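Local coordinates for protein probable transcriptional regulator PhnF (Escherichia coli, PDB 2FA1) that is probably a transcriptional regulator of the GntR/HutC family, encoded in the operon for alkylphosphonate uptake and C-P lyase, represented here by its C-terminal effector-binding domain, at residues His67-Leu78 and Leu86-Ile96. Residues are numbered along the deposited sequence; the frame is centred on the assembly and turned at random.
Sequences HYFADLTLWPTL and LHDFLREQTGI
L86 reaches from the first turn of helix 86-94 to H67 and F69 on strand 60-69, in the UTRA domain, the effector-binding fold of GntR/HutC regulators. Here the end of a strand of the antiparallel sheet, with the short helix 75-78 that follows, packs against helix 86-94. From CB, the L86 side chain runs anti to the backbone N (chi1 177°) and forks at CG. Its CD2 branch lies over the centre of the H67 imidazole, a CH-pi contact 3.6 Å from the centroid and 5° off the ring normal. The same methyl meets the edge of the F69 ring, with CZ of F69 4.0 Å from CD2 of L86. The other branch, CD1, meets L78 CD2 at 3.9 Å, the two leucines crossing at about a right angle. The H67 ring is fixed from its nitrogens: ND1 is hydrogen-bonded to E143, which also bonds H87 NE2, and NE2 to T53. L78 CD1 lies over one face of the F69 ring, offset toward the rim. A turn and more along the helix, L90 continues the apolar seam toward F69, L74 and L78, and beyond the helix end I96 CD1 meets L74 CD2 at 3.8 Å. T77 is a knob in the hole formed by F89, L90, Q93 and T94. Its CG2, anti to the backbone N, rests 3.6 Å from Q93 CB, while OG1 faces T94 CG2. The T94 hydroxyl turns back to its own helix: OG1 donates to L90 O from above the carbonyl plane and accepts from I96 N in an ST turn around G95. At the far side of the knob, F89 presents its ring edge to a backbone oxygen, CE2 lying 3.3 Å from T77 O in the ring plane.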
loop_
_atom_site.group_PDB
_atom_site.type_symbol
_atom_site.label_atom_id
_atom_site.label_comp_id
_atom_site.label_asym_id
_atom_site.label_seq_id
_atom_site.Cartn_x
_atom_site.Cartn_y
_atom_site.Cartn_z
ATOM N N HIS A 67 14.733 9.652 5.527
ATOM C CA HIS A 67 15.445 8.358 5.718
ATOM C C HIS A 67 16.334 8.548 6.996
ATOM O O HIS A 67 17.040 9.535 7.106
ATOM C CB HIS A 67 16.468 8.208 4.619
ATOM C CG HIS A 67 15.885 8.207 3.259
ATOM N ND1 HIS A 67 15.589 7.057 2.561
ATOM C CD2 HIS A 67 15.674 9.238 2.426
ATOM C CE1 HIS A 67 15.124 7.402 1.358
ATOM N NE2 HIS A 67 15.174 8.713 1.247
ATOM N N TYR A 68 16.332 7.554 7.910
ATOM C CA TYR A 68 17.002 7.805 9.202
ATOM C C TYR A 68 17.881 6.525 9.351
ATOM O O TYR A 68 17.365 5.354 9.219
ATOM C CB TYR A 68 15.995 7.761 10.326
ATOM C CG TYR A 68 15.003 8.900 10.264
ATOM C CD1 TYR A 68 15.339 10.143 10.700
ATOM C CD2 TYR A 68 13.715 8.672 9.734
ATOM C CE1 TYR A 68 14.426 11.182 10.635
ATOM C CE2 TYR A 68 12.759 9.752 9.684
ATOM C CZ TYR A 68 13.155 10.981 10.129
ATOM O OH TYR A 68 12.225 12.050 10.049
ATOM N N PHE A 69 19.193 6.730 9.444
ATOM C CA PHE A 69 20.133 5.590 9.531
ATOM C C PHE A 69 20.738 5.538 10.925
ATOM O O PHE A 69 21.118 6.553 11.448
ATOM C CB PHE A 69 21.281 5.767 8.527
ATOM C CG PHE A 69 20.833 5.775 7.109
ATOM C CD1 PHE A 69 20.892 4.556 6.390
ATOM C CD2 PHE A 69 20.335 6.922 6.512
ATOM C CE1 PHE A 69 20.467 4.539 5.034
ATOM C CE2 PHE A 69 19.925 6.913 5.163
ATOM C CZ PHE A 69 19.941 5.754 4.443
ATOM N N ALA A 70 20.850 4.354 11.499
ATOM C CA ALA A 70 21.449 4.240 12.883
ATOM C C ALA A 70 22.971 4.222 12.903
ATOM O O ALA A 70 23.533 4.539 13.954
ATOM C CB ALA A 70 20.969 2.877 13.573
ATOM N N ASP A 71 23.622 3.783 11.797
ATOM C CA ASP A 71 25.060 3.593 11.834
ATOM C C ASP A 71 25.770 4.861 11.447
ATOM O O ASP A 71 25.848 5.199 10.224
ATOM C CB ASP A 71 25.433 2.450 10.927
ATOM C CG ASP A 71 26.901 2.063 11.060
ATOM O OD1 ASP A 71 27.706 2.913 11.527
ATOM O OD2 ASP A 71 27.224 0.913 10.638
ATOM N N LEU A 72 26.312 5.568 12.486
ATOM C CA LEU A 72 26.919 6.876 12.206
ATOM C C LEU A 72 28.170 6.789 11.355
ATOM O O LEU A 72 28.626 7.843 10.840
ATOM C CB LEU A 72 27.190 7.704 13.458
ATOM C CG LEU A 72 25.940 7.762 14.350
ATOM C CD1 LEU A 72 26.222 8.683 15.515
ATOM C CD2 LEU A 72 24.783 8.402 13.487
ATOM N N THR A 73 28.720 5.583 11.283
ATOM C CA THR A 73 29.902 5.400 10.455
ATOM C C THR A 73 29.564 5.473 8.989
ATOM O O THR A 73 30.478 5.507 8.124
ATOM C CB THR A 73 30.674 4.107 10.648
ATOM O OG1 THR A 73 29.968 2.943 10.249
ATOM C CG2 THR A 73 31.175 4.056 12.141
ATOM N N LEU A 74 28.254 5.478 8.700
ATOM C CA LEU A 74 27.950 5.795 7.280
ATOM C C LEU A 74 28.020 7.268 6.910
ATOM O O LEU A 74 27.822 7.626 5.756
ATOM C CB LEU A 74 26.555 5.252 6.898
ATOM C CG LEU A 74 26.250 3.754 7.060
ATOM C CD1 LEU A 74 24.812 3.451 6.791
ATOM C CD2 LEU A 74 27.095 3.026 5.946
ATOM N N TRP A 75 28.300 8.146 7.874
ATOM C CA TRP A 75 28.279 9.546 7.588
ATOM C C TRP A 75 29.226 10.035 6.460
ATOM O O TRP A 75 28.811 10.912 5.699
ATOM C CB TRP A 75 28.418 10.291 8.952
ATOM C CG TRP A 75 28.363 11.768 8.879
ATOM C CD1 TRP A 75 29.311 12.634 9.345
ATOM C CD2 TRP A 75 27.295 12.577 8.335
ATOM N NE1 TRP A 75 28.930 13.968 9.115
ATOM C CE2 TRP A 75 27.682 13.946 8.503
ATOM C CE3 TRP A 75 26.060 12.272 7.700
ATOM C CZ2 TRP A 75 26.858 15.005 8.081
ATOM C CZ3 TRP A 75 25.215 13.335 7.269
ATOM C CH2 TRP A 75 25.626 14.693 7.461
ATOM N N PRO A 76 30.496 9.543 6.397
ATOM C CA PRO A 76 31.366 9.945 5.272
ATOM C C PRO A 76 30.690 9.694 3.889
ATOM O O PRO A 76 30.800 10.526 2.968
ATOM C CB PRO A 76 32.623 9.032 5.476
ATOM C CG PRO A 76 32.672 8.970 7.012
ATOM C CD PRO A 76 31.244 8.636 7.320
ATOM N N THR A 77 29.895 8.612 3.827
ATOM C CA THR A 77 29.251 8.289 2.572
ATOM C C THR A 77 28.012 9.104 2.370
ATOM O O THR A 77 27.828 9.755 1.337
ATOM C CB THR A 77 28.921 6.800 2.542
ATOM O OG1 THR A 77 30.153 6.066 2.528
ATOM C CG2 THR A 77 28.036 6.410 1.244
ATOM N N LEU A 78 27.106 9.051 3.350
ATOM C CA LEU A 78 25.774 9.665 3.158
ATOM C C LEU A 78 25.800 11.190 3.015
ATOM O O LEU A 78 24.925 11.814 2.346
ATOM C CB LEU A 78 24.824 9.184 4.261
ATOM C CG LEU A 78 24.487 7.719 4.182
ATOM C CD1 LEU A 78 23.656 7.344 5.396
ATOM C CD2 LEU A 78 23.791 7.267 2.814
ATOM N N LEU A 86 18.991 6.930 -3.697
ATOM C CA LEU A 86 19.856 6.849 -2.465
ATOM C C LEU A 86 20.302 5.398 -2.195
ATOM O O LEU A 86 21.477 5.162 -1.784
ATOM C CB LEU A 86 19.076 7.388 -1.237
ATOM C CG LEU A 86 19.828 7.283 0.091
ATOM C CD1 LEU A 86 21.156 8.008 0.042
ATOM C CD2 LEU A 86 18.942 7.950 1.195
ATOM N N HIS A 87 19.453 4.373 -2.420
ATOM C CA HIS A 87 19.931 3.009 -2.147
ATOM C C HIS A 87 20.998 2.554 -3.159
ATOM O O HIS A 87 21.997 1.938 -2.760
ATOM C CB HIS A 87 18.766 2.066 -1.946
ATOM C CG HIS A 87 18.038 2.304 -0.641
ATOM N ND1 HIS A 87 17.105 1.420 -0.137
ATOM C CD2 HIS A 87 18.152 3.292 0.280
ATOM C CE1 HIS A 87 16.659 1.873 1.028
ATOM N NE2 HIS A 87 17.278 3.004 1.304
ATOM N N ASP A 88 20.857 2.983 -4.425
ATOM C CA ASP A 88 21.879 2.673 -5.423
ATOM C C ASP A 88 23.195 3.397 -5.042
ATOM O O ASP A 88 24.263 2.816 -5.161
ATOM C CB ASP A 88 21.432 3.044 -6.834
ATOM C CG ASP A 88 20.277 2.186 -7.360
ATOM O OD1 ASP A 88 19.984 1.112 -6.810
ATOM O OD2 ASP A 88 19.659 2.636 -8.359
ATOM N N PHE A 89 23.118 4.645 -4.606
ATOM C CA PHE A 89 24.312 5.378 -4.187
ATOM C C PHE A 89 24.983 4.654 -3.025
ATOM O O PHE A 89 26.179 4.411 -3.063
ATOM C CB PHE A 89 23.898 6.757 -3.705
ATOM C CG PHE A 89 25.074 7.587 -3.196
ATOM C CD1 PHE A 89 25.977 8.139 -4.067
ATOM C CD2 PHE A 89 25.250 7.763 -1.831
ATOM C CE1 PHE A 89 27.062 8.858 -3.576
ATOM C CE2 PHE A 89 26.322 8.529 -1.346
ATOM C CZ PHE A 89 27.187 9.065 -2.240
ATOM N N LEU A 90 24.217 4.317 -1.991
ATOM C CA LEU A 90 24.818 3.607 -0.831
ATOM C C LEU A 90 25.492 2.284 -1.280
ATOM O O LEU A 90 26.636 1.960 -0.842
ATOM C CB LEU A 90 23.716 3.310 0.138
ATOM C CG LEU A 90 24.147 2.548 1.407
ATOM C CD1 LEU A 90 25.244 3.294 2.202
ATOM C CD2 LEU A 90 22.950 2.155 2.352
ATOM N N ARG A 91 24.799 1.559 -2.180
ATOM C CA ARG A 91 25.340 0.266 -2.635
ATOM C C ARG A 91 26.590 0.467 -3.448
ATOM O O ARG A 91 27.601 -0.233 -3.189
ATOM C CB ARG A 91 24.293 -0.564 -3.408
ATOM C CG ARG A 91 24.852 -2.020 -3.627
ATOM C CD ARG A 91 23.968 -2.746 -4.608
ATOM N NE ARG A 91 24.066 -2.011 -5.856
ATOM C CZ ARG A 91 23.082 -1.378 -6.473
ATOM N NH1 ARG A 91 21.825 -1.405 -5.994
ATOM N NH2 ARG A 91 23.380 -0.699 -7.575
ATOM N N GLU A 92 26.565 1.456 -4.343
ATOM C CA GLU A 92 27.766 1.706 -5.191
ATOM C C GLU A 92 28.954 2.129 -4.348
ATOM O O GLU A 92 30.125 1.778 -4.654
ATOM C CB GLU A 92 27.499 2.783 -6.178
ATOM C CG GLU A 92 26.489 2.291 -7.263
ATOM C CD GLU A 92 26.128 3.400 -8.220
ATOM O OE1 GLU A 92 27.083 3.960 -8.822
ATOM O OE2 GLU A 92 24.904 3.724 -8.381
ATOM N N GLN A 93 28.694 2.917 -3.311
ATOM C CA GLN A 93 29.765 3.403 -2.485
ATOM C C GLN A 93 30.265 2.412 -1.433
ATOM O O GLN A 93 31.491 2.515 -1.082
ATOM C CB GLN A 93 29.317 4.723 -1.705
ATOM C CG GLN A 93 29.026 5.946 -2.574
ATOM C CD GLN A 93 30.290 6.461 -3.249
ATOM O OE1 GLN A 93 30.333 6.513 -4.467
ATOM N NE2 GLN A 93 31.310 6.792 -2.478
ATOM N N THR A 94 29.410 1.484 -0.916
ATOM C CA THR A 94 29.826 0.735 0.276
ATOM C C THR A 94 29.578 -0.740 0.109
ATOM O O THR A 94 30.024 -1.533 0.945
ATOM C CB THR A 94 28.954 1.080 1.552
ATOM O OG1 THR A 94 27.579 0.709 1.300
ATOM C CG2 THR A 94 29.005 2.600 1.880
ATOM N N GLY A 95 28.811 -1.096 -0.934
ATOM C CA GLY A 95 28.436 -2.532 -1.151
ATOM C C GLY A 95 27.176 -2.962 -0.380
ATOM O O GLY A 95 26.710 -4.090 -0.533
ATOM N N ILE A 96 26.682 -2.093 0.481
ATOM C CA ILE A 96 25.503 -2.410 1.357
ATOM C C ILE A 96 24.238 -2.375 0.513
ATOM O O ILE A 96 23.949 -1.367 -0.117
ATOM C CB ILE A 96 25.368 -1.443 2.505
ATOM C CG1 ILE A 96 26.504 -1.614 3.500
ATOM C CG2 ILE A 96 24.171 -1.792 3.343
ATOM C CD1 ILE A 96 26.666 -0.405 4.379
#